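Local coordinates for protein aromatic-amino-acid:2-oxoglutarate transaminase (Candida albicans, PDB 6HND) that probably transfers amino groups between aromatic amino acids and 2-oxoglutarate, using pyridoxal 5'-phosphate as cofactor, at residues Ile162-Val176 with Ala361-Ala373. Numbering follows the deposited sequence.
Sequences ITTGASDGLNKAADV and AVKNYSDVVNRGA. With PLP (pyridoxal-5'-phosphate), chain E.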
# COMPACT_ATOMS: atom_id res chain seq x y z
N ILE B 162 -11.17 0.54 3.13
CA ILE B 162 -10.38 1.36 2.17
C ILE B 162 -9.17 0.52 1.73
O ILE B 162 -8.46 -0.01 2.61
CB ILE B 162 -9.98 2.70 2.79
CG1 ILE B 162 -11.19 3.51 3.26
CG2 ILE B 162 -9.11 3.49 1.82
CD1 ILE B 162 -12.32 3.58 2.24
N THR B 163 -8.96 0.43 0.41
CA THR B 163 -7.82 -0.26 -0.23
C THR B 163 -6.94 0.74 -0.98
O THR B 163 -7.29 1.94 -1.04
CB THR B 163 -8.31 -1.32 -1.21
OG1 THR B 163 -8.93 -0.59 -2.27
CG2 THR B 163 -9.27 -2.30 -0.57
N THR B 164 -5.87 0.24 -1.59
CA THR B 164 -4.98 1.08 -2.43
C THR B 164 -5.33 0.88 -3.92
O THR B 164 -4.49 1.21 -4.74
CB THR B 164 -3.52 0.84 -2.04
OG1 THR B 164 -3.14 -0.54 -2.14
CG2 THR B 164 -3.28 1.31 -0.62
N GLY B 165 -6.53 0.40 -4.23
CA GLY B 165 -7.02 0.25 -5.61
C GLY B 165 -7.65 -1.11 -5.86
O GLY B 165 -7.79 -1.90 -4.92
N ALA B 166 -7.99 -1.39 -7.10
CA ALA B 166 -8.68 -2.63 -7.49
C ALA B 166 -7.77 -3.85 -7.26
O ALA B 166 -8.23 -4.83 -6.65
CB ALA B 166 -9.14 -2.53 -8.91
N SER B 167 -6.53 -3.78 -7.72
CA SER B 167 -5.52 -4.86 -7.61
C SER B 167 -5.24 -5.18 -6.13
O SER B 167 -5.15 -6.37 -5.77
CB SER B 167 -4.28 -4.48 -8.38
OG SER B 167 -4.59 -4.27 -9.75
N ASP B 168 -5.16 -4.16 -5.29
CA ASP B 168 -5.11 -4.33 -3.82
C ASP B 168 -6.37 -5.07 -3.29
O ASP B 168 -6.21 -6.02 -2.45
CB ASP B 168 -4.95 -2.98 -3.12
CG ASP B 168 -4.63 -3.21 -1.66
OD1 ASP B 168 -3.74 -4.05 -1.41
OD2 ASP B 168 -5.29 -2.58 -0.80
N GLY B 169 -7.57 -4.63 -3.69
CA GLY B 169 -8.84 -5.32 -3.35
C GLY B 169 -8.86 -6.78 -3.78
O GLY B 169 -9.26 -7.64 -2.99
N LEU B 170 -8.41 -7.06 -5.01
CA LEU B 170 -8.36 -8.43 -5.60
C LEU B 170 -7.37 -9.33 -4.85
O LEU B 170 -7.63 -10.54 -4.71
CB LEU B 170 -7.95 -8.31 -7.07
CG LEU B 170 -8.97 -7.64 -7.99
CD1 LEU B 170 -8.37 -7.49 -9.38
CD2 LEU B 170 -10.27 -8.43 -8.03
N ASN B 171 -6.24 -8.79 -4.40
CA ASN B 171 -5.26 -9.57 -3.61
C ASN B 171 -5.86 -9.86 -2.22
O ASN B 171 -5.72 -10.98 -1.74
CB ASN B 171 -3.92 -8.85 -3.52
CG ASN B 171 -2.92 -9.72 -2.80
OD1 ASN B 171 -2.67 -10.84 -3.27
ND2 ASN B 171 -2.38 -9.22 -1.68
N LYS B 172 -6.52 -8.88 -1.64
CA LYS B 172 -7.24 -9.03 -0.36
C LYS B 172 -8.28 -10.15 -0.50
O LYS B 172 -8.40 -10.97 0.42
CB LYS B 172 -7.82 -7.67 0.02
CG LYS B 172 -6.80 -6.67 0.57
CD LYS B 172 -7.36 -5.23 0.64
CE LYS B 172 -6.70 -4.40 1.72
NZ LYS B 172 -5.24 -4.20 1.50
N ALA B 173 -9.01 -10.20 -1.61
CA ALA B 173 -10.10 -11.16 -1.83
C ALA B 173 -9.51 -12.55 -2.09
O ALA B 173 -10.06 -13.50 -1.56
CB ALA B 173 -10.92 -10.74 -3.02
N ALA B 174 -8.50 -12.66 -2.94
CA ALA B 174 -7.81 -13.95 -3.18
C ALA B 174 -7.32 -14.49 -1.84
O ALA B 174 -7.59 -15.65 -1.52
CB ALA B 174 -6.68 -13.77 -4.15
N ASP B 175 -6.71 -13.64 -1.01
CA ASP B 175 -6.17 -14.08 0.31
C ASP B 175 -7.31 -14.57 1.21
O ASP B 175 -7.15 -15.64 1.81
CB ASP B 175 -5.41 -12.96 1.02
CG ASP B 175 -4.96 -13.38 2.40
OD1 ASP B 175 -3.98 -14.19 2.46
OD2 ASP B 175 -5.61 -12.96 3.37
N VAL B 176 -8.42 -13.84 1.30
CA VAL B 176 -9.48 -14.11 2.31
C VAL B 176 -10.28 -15.34 1.90
O VAL B 176 -10.89 -15.94 2.81
CB VAL B 176 -10.40 -12.89 2.55
CG1 VAL B 176 -11.53 -12.77 1.53
CG2 VAL B 176 -10.99 -12.92 3.95
N ALA B 361 -11.10 -10.24 8.55
CA ALA B 361 -9.99 -11.10 8.10
C ALA B 361 -9.12 -10.30 7.13
O ALA B 361 -7.89 -10.37 7.29
CB ALA B 361 -10.52 -12.38 7.50
N VAL B 362 -9.70 -9.52 6.23
CA VAL B 362 -8.92 -8.62 5.31
C VAL B 362 -8.10 -7.63 6.16
O VAL B 362 -6.88 -7.38 5.85
CB VAL B 362 -9.79 -7.90 4.27
CG1 VAL B 362 -9.00 -6.86 3.50
CG2 VAL B 362 -10.42 -8.87 3.28
N LYS B 363 -8.69 -7.10 7.22
CA LYS B 363 -8.01 -6.15 8.13
C LYS B 363 -6.72 -6.79 8.66
O LYS B 363 -5.65 -6.13 8.59
CB LYS B 363 -8.90 -5.69 9.28
CG LYS B 363 -8.37 -4.49 10.04
CD LYS B 363 -8.24 -4.67 11.54
CE LYS B 363 -6.93 -4.16 12.12
NZ LYS B 363 -6.26 -5.16 13.00
N ASN B 364 -6.80 -8.03 9.15
CA ASN B 364 -5.62 -8.70 9.77
C ASN B 364 -4.57 -8.93 8.68
O ASN B 364 -3.36 -8.83 9.04
CB ASN B 364 -6.00 -9.95 10.56
CG ASN B 364 -6.89 -9.68 11.77
OD1 ASN B 364 -6.82 -8.62 12.39
ND2 ASN B 364 -7.75 -10.64 12.11
N TYR B 365 -4.96 -9.22 7.43
CA TYR B 365 -4.03 -9.39 6.27
C TYR B 365 -3.33 -8.05 5.97
O TYR B 365 -2.11 -8.04 5.75
CB TYR B 365 -4.75 -9.83 5.00
CG TYR B 365 -3.86 -10.12 3.80
CD1 TYR B 365 -2.67 -10.81 3.94
CD2 TYR B 365 -4.23 -9.74 2.53
CE1 TYR B 365 -1.89 -11.15 2.85
CE2 TYR B 365 -3.45 -10.05 1.42
CZ TYR B 365 -2.29 -10.78 1.58
OH TYR B 365 -1.50 -11.09 0.51
N SER B 366 -4.09 -6.96 5.93
CA SER B 366 -3.57 -5.62 5.59
C SER B 366 -2.49 -5.24 6.60
O SER B 366 -1.46 -4.64 6.21
CB SER B 366 -4.68 -4.63 5.57
OG SER B 366 -5.67 -5.06 4.66
N ASP B 367 -2.72 -5.61 7.87
CA ASP B 367 -1.78 -5.34 8.98
C ASP B 367 -0.42 -5.98 8.68
O ASP B 367 0.57 -5.51 9.22
CB ASP B 367 -2.37 -5.84 10.30
CG ASP B 367 -3.33 -4.89 11.01
OD1 ASP B 367 -3.34 -3.66 10.69
OD2 ASP B 367 -4.06 -5.40 11.88
N VAL B 368 -0.36 -7.02 7.85
CA VAL B 368 0.93 -7.67 7.48
C VAL B 368 1.55 -6.98 6.25
O VAL B 368 2.71 -6.51 6.36
CB VAL B 368 0.73 -9.17 7.25
CG1 VAL B 368 2.05 -9.84 6.92
CG2 VAL B 368 0.06 -9.83 8.45
N VAL B 369 0.82 -6.91 5.13
CA VAL B 369 1.41 -6.69 3.79
C VAL B 369 1.08 -5.30 3.21
O VAL B 369 1.77 -4.93 2.23
CB VAL B 369 0.97 -7.78 2.79
CG1 VAL B 369 1.18 -9.19 3.34
CG2 VAL B 369 -0.46 -7.59 2.32
N ASN B 370 0.08 -4.58 3.72
CA ASN B 370 -0.29 -3.23 3.18
C ASN B 370 -0.97 -2.43 4.29
O ASN B 370 -2.23 -2.44 4.34
CB ASN B 370 -1.14 -3.35 1.91
CG ASN B 370 -1.35 -2.02 1.23
OD1 ASN B 370 -0.92 -1.00 1.75
ND2 ASN B 370 -2.05 -2.01 0.09
N ARG B 371 -0.18 -1.73 5.11
CA ARG B 371 -0.64 -1.08 6.38
C ARG B 371 -1.25 0.31 6.11
O ARG B 371 -0.80 1.30 6.69
CB ARG B 371 0.50 -1.05 7.39
CG ARG B 371 0.82 -2.43 7.94
CD ARG B 371 2.16 -2.48 8.63
NE ARG B 371 2.19 -1.72 9.89
CZ ARG B 371 1.68 -2.14 11.05
NH1 ARG B 371 1.07 -3.31 11.12
NH2 ARG B 371 1.76 -1.38 12.12
N GLY B 372 -2.26 0.36 5.24
CA GLY B 372 -3.09 1.57 5.06
C GLY B 372 -2.86 2.24 3.72
O GLY B 372 -1.68 2.37 3.27
N ALA B 373 -3.97 2.66 3.11
CA ALA B 373 -3.98 3.66 2.03
C ALA B 373 -3.43 4.98 2.58
O ALA B 373 -3.70 5.29 3.74
CB ALA B 373 -5.37 3.84 1.49
N1 PLP E . -9.47 -4.93 -12.69
C2 PLP E . -9.83 -4.55 -13.91
C2A PLP E . -10.85 -5.38 -14.61
C3 PLP E . -9.29 -3.37 -14.49
O3 PLP E . -9.68 -3.00 -15.75
C4 PLP E . -8.33 -2.61 -13.77
C4A PLP E . -7.84 -1.33 -14.34
C5 PLP E . -7.99 -3.04 -12.47
C6 PLP E . -8.57 -4.19 -12.00
C5A PLP E . -6.92 -2.38 -11.64
O4P PLP E . -7.31 -1.12 -11.02
P PLP E . -6.28 -0.38 -10.01
O1P PLP E . -5.55 -1.47 -9.23
O2P PLP E . -7.24 0.50 -9.20
O3P PLP E . -5.34 0.41 -10.85
O HOH W 1 -4.69 -2.00 3.05
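Lys-172 runs across Val-362 at about a right angle, and its long aliphatic chain suits a place that is greasy at one end and charged at the other. CB, CG and CD all lie against the CG1 methyl of Val-362, CG at 3.7 Å. CE then comes within 3.2 Å of Ser-366 OG, a hydroxyl that already donates a hydrogen bond to the carbonyl O of Val-362. A bend at the last torsion (chi4 63°) brings NZ to Asp-168 OD2, a salt bridge of 2.8 Å, while a water links NZ to the carbonyl O of Asn-370. The amide N of Thr-164 bonds to the same OD2 from the opposite face of the carboxylate. Its OD1 is met from above the carboxylate plane by Asn-370 ND2 at 3.0 Å, and the other N-H of that amide goes to Thr-164 OG1, 2.9 Å away; asparagine suits the spot by offering two donors from one nitrogen. Farther along, the Asp-175 carboxylate lies flat on the Tyr-365 ring, planes 8° apart, its charge paired with Arg-11 and Arg-15, and Asn-171 ND2 donates to Tyr-365 OH.

Helix 166-177 follows edge strand 158-163 of the large sheet, and through Leu-170 and Ala-173 it packs on strands 276-280 and 333-338. Its first turn grips the PLP phosphate through the amides of Ala-166 and Ser-167, while the axes of 166-176 and 361-369 cross at 115°.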